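Local coordinates for periplasmic branched-chain amino acid-binding protein (Burkholderia mallei, PDB 3I09) that probably captures branched-chain amino acids or related small carboxylates in the periplasm and delivers them to an ABC transporter, and here holds acetoacetic acid, at residues K154-E157 against K158-D162; L230-I233 against N234-H237; M275-S278 against L279-A282; D283-S286 against V287-L291; V338-P341 against S342-K345. All blocks are in the same frame, centred on the assembly; numbering follows the deposited sequence. Where two conformers were deposited one is given.

Contact 1: K154-E157 against K158-D162; sequences KALE and KNTAD
With OG1 swung beside its own backbone N (chi1 -53°) and CG2 anti to that N, Thr160 turns its hydroxyl back along the helix onto Leu156, whose CG lies beside its own carbonyl carbon (chi1 178°). The two side chains run side by side and point the same way, and Leu156 CD1 rests 3.5 Å from Thr160 OG1. That hydroxyl donates to Leu156 O at 2.8 Å, while Thr160 N, one helical turn on from the same carbonyl, reaches Leu156 O at 2.9 Å. The two donors approach from opposite faces of the carbonyl plane, so one oxygen is gripped twice without the donors competing for a place. Threonine suits this buried position because its hydroxyl is satisfied by the helix itself and its methyl is left for packing. The neighbouring turns are ordinary alpha-helix, Asn159 N meeting Ala155 O at 2.9 Å and Ala161 N meeting Glu157 O at 2.8 Å. This is helix 151-166, the crossover of the beta-alpha-beta unit that joins strands 142-148 and 170-177. One flank, with Thr160 and Ala161, packs on Phe145, and the small methyl of Ala161 also touches Val171. The Asn159 amide lies close by Ala155 O, but its polar ends find partners outside the helix: OD1 is hydrogen-bonded to Thr124 OG1 and ND2 to Asp106 OD2. Glu157 OE1 bonds Thr147. On the outer side Lys158, bent at chi2 and chi4, curls forward so that NZ forms a salt bridge with Asp162 OD2 at 2.8 Å; Asp162 OD2 receives it on its syn lone pair.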
loop_
_atom_site.group_PDB
_atom_site.type_symbol
_atom_site.label_atom_id
_atom_site.label_comp_id
_atom_site.label_asym_id
_atom_site.label_seq_id
_atom_site.Cartn_x
_atom_site.Cartn_y
_atom_site.Cartn_z
ATOM N N LYS A 154 13.505 -3.945 2.051
ATOM C CA LYS A 154 14.021 -5.192 2.598
ATOM C C LYS A 154 12.940 -6.279 2.646
ATOM O O LYS A 154 13.185 -7.427 2.257
ATOM C CB LYS A 154 14.627 -4.956 3.989
ATOM C CG LYS A 154 15.841 -4.032 3.955
ATOM C CD LYS A 154 16.485 -3.840 5.335
ATOM C CE LYS A 154 17.263 -2.527 5.408
ATOM N NZ LYS A 154 17.775 -2.247 6.784
ATOM N N ALA A 155 11.753 -5.915 3.099
ATOM C CA ALA A 155 10.639 -6.858 3.165
ATOM C C ALA A 155 10.241 -7.318 1.768
ATOM O O ALA A 155 10.032 -8.516 1.552
ATOM C CB ALA A 155 9.445 -6.261 3.872
ATOM N N LEU A 156 10.221 -6.394 0.813
ATOM C CA LEU A 156 9.701 -6.717 -0.513
ATOM C C LEU A 156 10.711 -7.568 -1.236
ATOM O O LEU A 156 10.332 -8.513 -1.897
ATOM C CB LEU A 156 9.372 -5.461 -1.322
ATOM C CG LEU A 156 8.855 -5.620 -2.761
ATOM C CD1 LEU A 156 7.588 -6.529 -2.850
ATOM C CD2 LEU A 156 8.529 -4.233 -3.288
ATOM N N GLU A 157 11.992 -7.242 -1.092
ATOM C CA GLU A 157 13.048 -8.058 -1.683
ATOM C C GLU A 157 12.987 -9.476 -1.108
ATOM O O GLU A 157 13.113 -10.458 -1.838
ATOM C CB GLU A 157 14.440 -7.433 -1.453
ATOM C CG GLU A 157 15.604 -8.306 -1.978
ATOM C CD GLU A 157 16.998 -7.779 -1.626
ATOM O OE1 GLU A 157 17.252 -6.556 -1.707
ATOM O OE2 GLU A 157 17.869 -8.607 -1.299
ATOM N N LYS A 158 12.807 -9.596 0.198
ATOM C CA LYS A 158 12.758 -10.941 0.787
ATOM C C LYS A 158 11.549 -11.762 0.305
ATOM O O LYS A 158 11.715 -12.917 -0.094
ATOM C CB LYS A 158 12.802 -10.893 2.321
ATOM C CG LYS A 158 12.534 -12.208 3.045
ATOM C CD LYS A 158 13.622 -13.209 2.850
ATOM C CE LYS A 158 13.682 -14.221 4.024
ATOM N NZ LYS A 158 12.384 -14.950 4.229
ATOM N N ASN A 159 10.353 -11.159 0.316
ATOM C CA ASN A 159 9.143 -11.861 -0.142
ATOM C C ASN A 159 9.332 -12.263 -1.604
ATOM O O ASN A 159 9.025 -13.367 -2.008
ATOM C CB ASN A 159 7.903 -10.958 -0.060
ATOM C CG ASN A 159 7.383 -10.717 1.359
ATOM O OD1 ASN A 159 7.074 -9.587 1.695
ATOM N ND2 ASN A 159 7.259 -11.762 2.175
ATOM N N THR A 160 9.835 -11.348 -2.415
ATOM C CA THR A 160 9.936 -11.600 -3.862
ATOM C C THR A 160 11.021 -12.647 -4.161
ATOM O O THR A 160 10.803 -13.559 -4.980
ATOM C CB THR A 160 10.144 -10.311 -4.654
ATOM O OG1 THR A 160 9.121 -9.349 -4.312
ATOM C CG2 THR A 160 10.125 -10.576 -6.189
ATOM N N ALA A 161 12.182 -12.533 -3.513
ATOM C CA ALA A 161 13.235 -13.540 -3.657
ATOM C C ALA A 161 12.727 -14.937 -3.305
ATOM O O ALA A 161 13.039 -15.935 -4.005
ATOM C CB ALA A 161 14.491 -13.195 -2.820
ATOM N N ASP A 162 11.973 -15.023 -2.223
ATOM C CA ASP A 162 11.387 -16.311 -1.802
ATOM C C ASP A 162 10.443 -16.876 -2.865
ATOM O O ASP A 162 10.514 -18.076 -3.176
ATOM C CB ASP A 162 10.651 -16.193 -0.479
ATOM C CG ASP A 162 11.590 -16.022 0.724
ATOM O OD1 ASP A 162 12.824 -16.276 0.620
ATOM O OD2 ASP A 162 11.081 -15.613 1.785
#

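Contact 2: L230-I233 against N234-H237; sequences LMFI and NDVH. With EDO (1,2-ethanediol), chain G.
Phe232 N donates to Asp235 OD2 at 2.8 Å in an almost straight bond (N-H...O 175°), meeting the oxygen on its anti side and somewhat out of the carboxylate plane. A water donates to the same OD2 at 2.6 Å and also to Leu230 O, tying the loop to the helix start. O1 of a 1,2-ethanediol, probably from the crystallisation liquor, is modelled against the other oxygen, Asp235 OD1, at a doubtfully short distance. Phe232 holds the N-cap position of helix 233-239, and an acid three residues later suits the place: it takes up the N-H of the cap residue, and its negative charge would sit well near the positive end of the helix dipole. Phe232 O accepts from Asp235 N at 3.0 Å and, more weakly, from Val236 N. With CG beside its own N (chi1 -66°), the Phe232 side chain runs alongside Asp235, and OD2 lies at the ring's edge near its plane, the ring and carboxylate planes being 61° apart. Beyond the polar core, the Val236 and Met231 (selenomethionine) side chains cross at about a right angle, Val236 CG2 3.8 Å from Met231 CG. Met231 also packs on Thr208 and Ile212 of helix 205-217.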
loop_
_atom_site.group_PDB
_atom_site.type_symbol
_atom_site.label_atom_id
_atom_site.label_comp_id
_atom_site.label_asym_id
_atom_site.label_seq_id
_atom_site.Cartn_x
_atom_site.Cartn_y
_atom_site.Cartn_z
ATOM N N LEU A 230 6.111 -2.518 -7.067
ATOM C CA LEU A 230 5.028 -1.669 -6.541
ATOM C C LEU A 230 4.907 -0.408 -7.401
ATOM O O LEU A 230 5.844 0.390 -7.502
ATOM C CB LEU A 230 5.217 -1.296 -5.080
ATOM C CG LEU A 230 4.064 -0.519 -4.463
ATOM C CD1 LEU A 230 2.670 -1.234 -4.650
ATOM C CD2 LEU A 230 4.380 -0.193 -2.954
HETATM N N MSE A 231 3.777 -0.276 -8.086
HETATM C CA MSE A 231 3.544 0.846 -9.014
HETATM C C MSE A 231 2.072 1.252 -8.846
HETATM O O MSE A 231 1.202 0.406 -8.903
HETATM C CB MSE A 231 3.829 0.374 -10.455
HETATM C CG MSE A 231 3.405 1.299 -11.599
HETATM SE SE MSE A 231 4.362 0.864 -13.251
HETATM C CE MSE A 231 6.150 1.134 -12.568
ATOM N N PHE A 232 1.819 2.521 -8.588
ATOM C CA PHE A 232 0.484 3.041 -8.448
ATOM C C PHE A 232 0.128 3.829 -9.713
ATOM O O PHE A 232 0.989 4.141 -10.532
ATOM C CB PHE A 232 0.408 3.957 -7.206
ATOM C CG PHE A 232 0.617 3.229 -5.925
ATOM C CD1 PHE A 232 -0.423 2.534 -5.333
ATOM C CD2 PHE A 232 1.886 3.172 -5.351
ATOM C CE1 PHE A 232 -0.220 1.831 -4.126
ATOM C CE2 PHE A 232 2.083 2.472 -4.149
ATOM C CZ PHE A 232 1.046 1.798 -3.565
ATOM N N ILE A 233 -1.128 4.216 -9.838
ATOM C CA ILE A 233 -1.584 4.890 -11.053
ATOM C C ILE A 233 -0.821 6.201 -11.288
ATOM O O ILE A 233 -0.538 6.542 -12.424
ATOM C CB ILE A 233 -3.133 5.097 -11.042
ATOM C CG1 ILE A 233 -3.636 5.332 -12.458
ATOM C CG2 ILE A 233 -3.574 6.264 -10.089
ATOM C CD1 ILE A 233 -5.134 5.555 -12.532
ATOM N N ASN A 234 -0.410 6.881 -10.223
ATOM C CA ASN A 234 0.300 8.163 -10.351
ATOM C C ASN A 234 1.709 7.979 -10.918
ATOM O O ASN A 234 2.268 8.878 -11.578
ATOM C CB ASN A 234 0.402 8.872 -8.995
ATOM C CG ASN A 234 -0.912 8.914 -8.271
ATOM O OD1 ASN A 234 -1.348 7.880 -7.699
ATOM N ND2 ASN A 234 -1.604 10.062 -8.350
ATOM N N ASP A 235 2.286 6.811 -10.639
ATOM C CA ASP A 235 3.605 6.477 -11.148
ATOM C C ASP A 235 3.528 6.266 -12.670
ATOM O O ASP A 235 4.364 6.748 -13.438
ATOM C CB ASP A 235 4.143 5.227 -10.434
ATOM C CG ASP A 235 4.193 5.357 -8.897
ATOM O OD1 ASP A 235 4.589 6.426 -8.380
ATOM O OD2 ASP A 235 3.884 4.346 -8.186
ATOM N N VAL A 236 2.493 5.560 -13.129
ATOM C CA VAL A 236 2.266 5.446 -14.575
ATOM C C VAL A 236 2.026 6.820 -15.226
ATOM O O VAL A 236 2.543 7.119 -16.308
ATOM C CB VAL A 236 1.113 4.471 -14.906
ATOM C CG1 VAL A 236 0.921 4.344 -16.424
ATOM C CG2 VAL A 236 1.389 3.049 -14.292
ATOM N N HIS A 237 1.246 7.673 -14.572
ATOM C CA HIS A 237 0.925 8.972 -15.106
ATOM C C HIS A 237 2.221 9.798 -15.257
ATOM O O HIS A 237 2.398 10.489 -16.263
ATOM C CB HIS A 237 -0.007 9.694 -14.140
ATOM C CG HIS A 237 -0.511 11.005 -14.640
ATOM N ND1 HIS A 237 0.110 12.196 -14.363
ATOM C CD2 HIS A 237 -1.588 11.311 -15.409
ATOM C CE1 HIS A 237 -0.555 13.185 -14.940
ATOM N NE2 HIS A 237 -1.607 12.677 -15.556
HETATM C C1 EDO G . 4.407 9.402 -8.706
HETATM O O1 EDO G . 4.232 8.676 -7.494
HETATM C C2 EDO G . 5.278 10.610 -8.414
HETATM O O2 EDO G . 6.593 10.507 -8.994
HETATM O O HOH W 1 5.076 2.958 -6.345
#

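Contact 3: M275-S278 against L279-A282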
loop_
_atom_site.group_PDB
_atom_site.type_symbol
_atom_site.label_atom_id
_atom_site.label_comp_id
_atom_site.label_asym_id
_atom_site.label_seq_id
_atom_site.Cartn_x
_atom_site.Cartn_y
_atom_site.Cartn_z
HETATM N N MSE A 275 -7.324 11.144 -11.001
HETATM C CA MSE A 275 -7.955 9.876 -10.654
HETATM C C MSE A 275 -7.309 9.425 -9.361
HETATM O O MSE A 275 -6.114 9.625 -9.181
HETATM C CB MSE A 275 -7.691 8.780 -11.691
HETATM C CG MSE A 275 -8.470 8.874 -12.931
HETATM SE SE MSE A 275 -10.341 8.643 -12.634
HETATM C CE MSE A 275 -10.892 9.105 -14.464
ATOM N N PRO A 276 -8.075 8.786 -8.476
ATOM C CA PRO A 276 -7.475 8.314 -7.235
ATOM C C PRO A 276 -6.651 7.052 -7.439
ATOM O O PRO A 276 -6.958 6.198 -8.269
ATOM C CB PRO A 276 -8.687 8.006 -6.340
ATOM C CG PRO A 276 -9.772 7.633 -7.339
ATOM C CD PRO A 276 -9.536 8.571 -8.499
ATOM N N SER A 277 -5.609 6.917 -6.634
ATOM C CA SER A 277 -4.874 5.672 -6.518
ATOM C C SER A 277 -5.630 4.692 -5.616
ATOM O O SER A 277 -6.586 5.062 -4.904
ATOM C CB SER A 277 -3.502 5.885 -5.866
ATOM O OG SER A 277 -3.612 6.151 -4.451
ATOM N N SER A 278 -5.169 3.456 -5.607
ATOM C CA SER A 278 -5.725 2.442 -4.716
ATOM C C SER A 278 -5.570 2.822 -3.199
ATOM O O SER A 278 -6.402 2.439 -2.378
ATOM C CB SER A 278 -5.090 1.076 -5.000
ATOM O OG SER A 278 -3.686 1.101 -4.756
ATOM N N LEU A 279 -4.540 3.601 -2.855
ATOM C CA LEU A 279 -4.369 4.051 -1.477
ATOM C C LEU A 279 -5.417 5.060 -1.067
ATOM O O LEU A 279 -5.936 5.012 0.030
ATOM C CB LEU A 279 -2.951 4.609 -1.257
ATOM C CG LEU A 279 -1.796 3.717 -1.659
ATOM C CD1 LEU A 279 -0.495 4.410 -1.310
ATOM C CD2 LEU A 279 -1.864 2.313 -0.995
ATOM N N GLN A 280 -5.696 6.025 -1.943
ATOM C CA GLN A 280 -6.683 7.043 -1.677
ATOM C C GLN A 280 -8.093 6.444 -1.546
ATOM O O GLN A 280 -8.838 6.782 -0.612
ATOM C CB GLN A 280 -6.572 8.146 -2.746
ATOM C CG GLN A 280 -5.277 8.972 -2.541
ATOM C CD GLN A 280 -4.606 9.507 -3.785
ATOM O OE1 GLN A 280 -4.965 9.176 -4.930
ATOM N NE2 GLN A 280 -3.599 10.370 -3.564
ATOM N N ALA A 281 -8.416 5.500 -2.428
ATOM C CA ALA A 281 -9.640 4.669 -2.292
ATOM C C ALA A 281 -9.710 3.907 -0.980
ATOM O O ALA A 281 -10.715 3.954 -0.236
ATOM C CB ALA A 281 -9.758 3.676 -3.504
ATOM N N ALA A 282 -8.632 3.193 -0.666
ATOM C CA ALA A 282 -8.540 2.423 0.595
ATOM C C ALA A 282 -8.639 3.302 1.851
ATOM O O ALA A 282 -9.270 2.901 2.834
ATOM C CB ALA A 282 -7.264 1.611 0.618
HETATM O O HOH W 2 -4.292 10.344 -7.316
#
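Over one face of the flat Gln280 carboxamide lies the Ser277 hydroxyl, with Ser277 OG 3.6 Å from Gln280 CD. The amide folds back over the helix start so that its oxygen OE1 reaches the loop, where OE1 accepts from Ser277 N at 2.9 Å with a nearly straight N-H (173°), the donor tilted 26° from the amide plane. A water adds a second donor to OE1 at 2.7 Å and bridges it to Met275 O. At the other end of the amide, NE2 donates to the backbone oxygens of Asp19 and Asp21, so bonds at both ends fix which way round the group is turned. Ser277 is the N-cap: its OG stands between its own N and carbonyl carbon (chi1 73°), where it can accept from Gln280 N at 3.3 Å and weakly from Leu279 N. The reciprocal bonds between Ser277 and Gln280 make a capping box, in which each side chain satisfies the other's backbone N-H. A short hydroxyl suits the cap, and the longer, neutral glutamine can both accept from the cap residue and donate onward. Regular helix follows at once, Ala281 N meeting Ser277 O at 3.1 Å and Ala282 N meeting Ser278 O at 2.9 Å. Pro276, just ahead of the cap, sets its CB 4.1 Å from Gln280 OE1. The whole turn opens helix 278-297: Pro276 packs on Trp264, Ala265 and Tyr268 of helix 259-272, Ser277 OG also bonds Ile20 O, and Ser278 OG bonds Asp251 at the end of strand 248-251.

Contact 4: D283-S286 against V287-L291; sequences DYSS and VTTYL
Residues Asp283 to Leu291 form an unbroken alpha-helix, in which the carbonyls of Asp283 to Val287 each accept from the N-H four residues on. Thr288 N meets Tyr284 O at 3.1 Å in a nearly straight bond (172°), and Thr289 N and Tyr290 N reach Ser285 O and Ser286 O at 2.9 Å each. The turn from Asp283 is longer, with Val287 N 3.3 Å from Asp283 O. That oxygen has a second donor: Ser286 OG, placed between its own N and carbonyl carbon (chi1 70°), bonds Asp283 O at 2.9 Å from above the carbonyl plane, on the same face as Val287 N. Serine is apt for this buried site, since its hydroxyl can turn back to the helix backbone. Tyr284 carries its ring beside its own carbonyl carbon, and the ring slants across Thr288, CE1 lying 3.5 Å from Thr288 OG1. The phenol end reaches further, OH bonding Asp35, while Trp264 meets the ring edge-to-face. Ser285 and Thr289, one turn apart, present their hydroxyls to one partner, the OH of Tyr120, and Ser285 OG also bonds Asp316. Val287 and Leu291 are branched and apolar, as befits their packing on Ala32 and Phe36. Through them helix 278-297 packs against helix 22-36 in the lobe of the six-stranded sheet, consistent with the two-lobed type I periplasmic binding protein fold.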
loop_
_atom_site.group_PDB
_atom_site.type_symbol
_atom_site.label_atom_id
_atom_site.label_comp_id
_atom_site.label_asym_id
_atom_site.label_seq_id
_atom_site.Cartn_x
_atom_site.Cartn_y
_atom_site.Cartn_z
ATOM N N ASP A 283 -8.057 4.516 1.812
ATOM C CA ASP A 283 -8.196 5.471 2.911
ATOM C C ASP A 283 -9.677 5.728 3.227
ATOM O O ASP A 283 -10.098 5.674 4.407
ATOM C CB ASP A 283 -7.525 6.822 2.591
ATOM C CG ASP A 283 -5.992 6.786 2.565
ATOM O OD1 ASP A 283 -5.370 5.919 3.212
ATOM O OD2 ASP A 283 -5.414 7.687 1.861
ATOM N N TYR A 284 -10.457 6.050 2.186
ATOM C CA TYR A 284 -11.884 6.293 2.343
ATOM C C TYR A 284 -12.566 5.028 2.894
ATOM O O TYR A 284 -13.318 5.097 3.877
ATOM C CB TYR A 284 -12.497 6.748 1.017
ATOM C CG TYR A 284 -13.993 6.985 1.025
ATOM C CD1 TYR A 284 -14.879 5.935 1.147
ATOM C CD2 TYR A 284 -14.521 8.275 0.895
ATOM C CE1 TYR A 284 -16.263 6.146 1.149
ATOM C CE2 TYR A 284 -15.911 8.493 0.851
ATOM C CZ TYR A 284 -16.757 7.420 1.020
ATOM O OH TYR A 284 -18.089 7.611 1.020
ATOM N N SER A 285 -12.285 3.880 2.298
ATOM C CA SER A 285 -12.967 2.641 2.687
ATOM C C SER A 285 -12.679 2.254 4.133
ATOM O O SER A 285 -13.552 1.789 4.850
ATOM C CB SER A 285 -12.542 1.489 1.749
ATOM O OG SER A 285 -13.069 0.240 2.165
ATOM N N SER A 286 -11.425 2.410 4.538
ATOM C CA SER A 286 -10.974 2.013 5.877
ATOM C C SER A 286 -11.681 2.853 6.928
ATOM O O SER A 286 -12.066 2.341 7.986
ATOM C CB SER A 286 -9.430 2.130 6.015
ATOM O OG SER A 286 -9.055 3.483 6.011
ATOM N N VAL A 287 -11.925 4.140 6.635
ATOM C CA VAL A 287 -12.654 5.012 7.559
ATOM C C VAL A 287 -14.132 4.609 7.672
ATOM O O VAL A 287 -14.690 4.543 8.763
ATOM C CB VAL A 287 -12.455 6.514 7.185
ATOM C CG1 VAL A 287 -13.421 7.445 7.941
ATOM C CG2 VAL A 287 -10.963 6.882 7.493
ATOM N N THR A 288 -14.759 4.321 6.546
ATOM C CA THR A 288 -16.079 3.787 6.566
ATOM C C THR A 288 -16.160 2.504 7.418
ATOM O O THR A 288 -17.053 2.356 8.246
ATOM C CB THR A 288 -16.603 3.515 5.155
ATOM O OG1 THR A 288 -16.455 4.688 4.350
ATOM C CG2 THR A 288 -18.062 3.116 5.232
ATOM N N THR A 289 -15.202 1.611 7.228
ATOM C CA THR A 289 -15.141 0.354 7.986
ATOM C C THR A 289 -14.990 0.606 9.490
ATOM O O THR A 289 -15.703 0.004 10.303
ATOM C CB THR A 289 -14.042 -0.528 7.402
ATOM O OG1 THR A 289 -14.430 -0.866 6.054
ATOM C CG2 THR A 289 -13.812 -1.782 8.281
ATOM N N TYR A 290 -14.054 1.473 9.878
ATOM C CA TYR A 290 -13.922 1.849 11.282
ATOM C C TYR A 290 -15.226 2.422 11.846
ATOM O O TYR A 290 -15.659 2.029 12.926
ATOM C CB TYR A 290 -12.799 2.860 11.452
ATOM C CG TYR A 290 -12.696 3.396 12.837
ATOM C CD1 TYR A 290 -12.118 2.655 13.852
ATOM C CD2 TYR A 290 -13.215 4.664 13.150
ATOM C CE1 TYR A 290 -12.049 3.171 15.161
ATOM C CE2 TYR A 290 -13.156 5.171 14.433
ATOM C CZ TYR A 290 -12.579 4.411 15.430
ATOM O OH TYR A 290 -12.524 4.867 16.722
ATOM N N LEU A 291 -15.810 3.402 11.153
ATOM C CA LEU A 291 -16.996 4.070 11.665
ATOM C C LEU A 291 -18.153 3.080 11.813
ATOM O O LEU A 291 -18.909 3.175 12.775
ATOM C CB LEU A 291 -17.396 5.308 10.847
ATOM C CG LEU A 291 -16.385 6.484 10.904
ATOM C CD1 LEU A 291 -16.744 7.593 9.898
ATOM C CD2 LEU A 291 -16.271 7.038 12.308
#

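Contact 5: V338-P341 against S342-K345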
loop_
_atom_site.group_PDB
_atom_site.type_symbol
_atom_site.label_atom_id
_atom_site.label_comp_id
_atom_site.label_asym_id
_atom_site.label_seq_id
_atom_site.Cartn_x
_atom_site.Cartn_y
_atom_site.Cartn_z
ATOM N N VAL A 338 0.211 -2.859 -18.037
ATOM C CA VAL A 338 0.090 -1.468 -18.459
ATOM C C VAL A 338 -0.127 -1.439 -19.962
ATOM O O VAL A 338 0.563 -2.145 -20.723
ATOM C CB VAL A 338 1.320 -0.641 -18.081
ATOM C CG1 VAL A 338 1.140 0.792 -18.604
ATOM C CG2 VAL A 338 1.549 -0.708 -16.533
ATOM N N LYS A 339 -1.145 -0.699 -20.365
ATOM C CA LYS A 339 -1.512 -0.530 -21.771
ATOM C C LYS A 339 -0.478 0.132 -22.688
ATOM O O LYS A 339 0.332 0.950 -22.260
ATOM C CB LYS A 339 -2.824 0.270 -21.890
ATOM C CG LYS A 339 -4.061 -0.527 -21.498
ATOM C CD LYS A 339 -5.361 0.308 -21.667
ATOM C CE LYS A 339 -6.600 -0.576 -21.578
ATOM N NZ LYS A 339 -7.794 0.201 -21.995
ATOM N N LYS A 340 -0.541 -0.247 -23.964
ATOM C CA LYS A 340 0.091 0.505 -25.015
ATOM C C LYS A 340 -0.658 1.842 -25.115
ATOM O O LYS A 340 -1.854 1.907 -24.856
ATOM C CB LYS A 340 -0.028 -0.191 -26.381
ATOM C CG LYS A 340 0.586 -1.571 -26.503
ATOM C CD LYS A 340 0.327 -2.084 -27.909
ATOM C CE LYS A 340 0.562 -3.579 -28.015
ATOM N NZ LYS A 340 1.980 -3.859 -27.721
ATOM N N PRO A 341 0.032 2.898 -25.544
ATOM C CA PRO A 341 -0.663 4.161 -25.827
ATOM C C PRO A 341 -1.902 3.989 -26.712
ATOM O O PRO A 341 -2.951 4.547 -26.406
ATOM C CB PRO A 341 0.414 4.997 -26.536
ATOM C CG PRO A 341 1.713 4.512 -25.933
ATOM C CD PRO A 341 1.489 3.006 -25.742
ATOM N N SER A 342 -1.810 3.174 -27.753
ATOM C CA SER A 342 -2.934 2.995 -28.689
ATOM C C SER A 342 -4.126 2.272 -28.072
ATOM O O SER A 342 -5.195 2.237 -28.680
ATOM C CB SER A 342 -2.486 2.201 -29.907
ATOM O OG SER A 342 -2.103 0.901 -29.517
ATOM N N GLU A 343 -3.931 1.656 -26.908
ATOM C CA GLU A 343 -5.014 0.939 -26.213
ATOM C C GLU A 343 -5.739 1.828 -25.193
ATOM O O GLU A 343 -6.747 1.414 -24.660
ATOM C CB GLU A 343 -4.476 -0.303 -25.492
ATOM C CG GLU A 343 -3.836 -1.314 -26.433
ATOM C CD GLU A 343 -3.146 -2.456 -25.735
ATOM O OE1 GLU A 343 -2.584 -2.327 -24.619
ATOM O OE2 GLU A 343 -3.111 -3.522 -26.368
ATOM N N SER A 344 -5.193 3.011 -24.919
ATOM C CA SER A 344 -5.696 3.894 -23.878
ATOM C C SER A 344 -6.749 4.793 -24.502
ATOM O O SER A 344 -6.449 5.521 -25.437
ATOM C CB SER A 344 -4.570 4.709 -23.259
ATOM O OG SER A 344 -5.046 5.538 -22.215
ATOM N N LYS A 345 -7.970 4.715 -23.973
ATOM C CA LYS A 345 -9.159 5.258 -24.641
ATOM C C LYS A 345 -9.715 6.537 -23.981
ATOM O O LYS A 345 -10.599 7.193 -24.539
ATOM C CB LYS A 345 -10.252 4.197 -24.678
ATOM C CG LYS A 345 -9.884 3.051 -25.635
ATOM C CD LYS A 345 -10.856 1.895 -25.541
ATOM C CE LYS A 345 -10.464 0.754 -26.511
ATOM N NZ LYS A 345 -11.632 -0.185 -26.728
#
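Glu343 OE1 is gripped by two donors: Lys340 N at 3.0 Å within the turn, and the ammonium of Lys352, with which it makes a salt bridge. Lys340 N comes from above the carboxylate plane, 43° out of it, with an N-H angle of 160°. To get there the Glu343 chain, CG beside its own N (chi1 -61°) and extended beyond, runs back across the turn between the two lysine side chains. Lys340 crosses it obliquely, its CB and CG each 3.8 Å from OE1, so aliphatic carbons lie against the carboxylate. On the other flank Lys339 stretches out fully, passes Glu343 CB and donates from NZ to Glu343 O at 3.1 Å; the same NZ has a salt bridge to Asp349. A long flexible lysine suits this span, as it can touch both a carbonyl and a distant acid. The backbone closes on itself through Glu343 N to Lys340 O at 2.9 Å and Ser344 N to Pro341 O at 3.1 Å, both i to i+3 bonds. Pro341, its phi held near the helical value by the ring, fits the first turn, where it need not offer an N-H. Ser344 OG bonds Asp349 O, tying the end of the turn to the residues before strand 351-357. The result is a short 3-10 turn in the surface connection between antiparallel strands 329-338 and 351-357.

Along the chain the five contacts follow one another in number order. Contact 1 lies in helix 151-166 of the lobe built on the four-stranded parallel sheet, and contact 2 comes just after strand 225-228 of that sheet; their centres are about 20 Å apart. Contacts 2 and 3 touch, Phe232 packing on Leu279, with centres about 11 Å apart. Contacts 3 and 4 are successive parts of helix 278-297, whose later part packs on helix 22-36. Contact 5 lies at the surface between strands 329-338 and 351-357, touching contact 2 through Val338 and Val236 (centres about 15 Å apart). The side chains of Leu230 (about 4 Å) and Leu279 (about 5 Å) approach the acetoacetic acid, so two touching helix starts flank the ligand pocket.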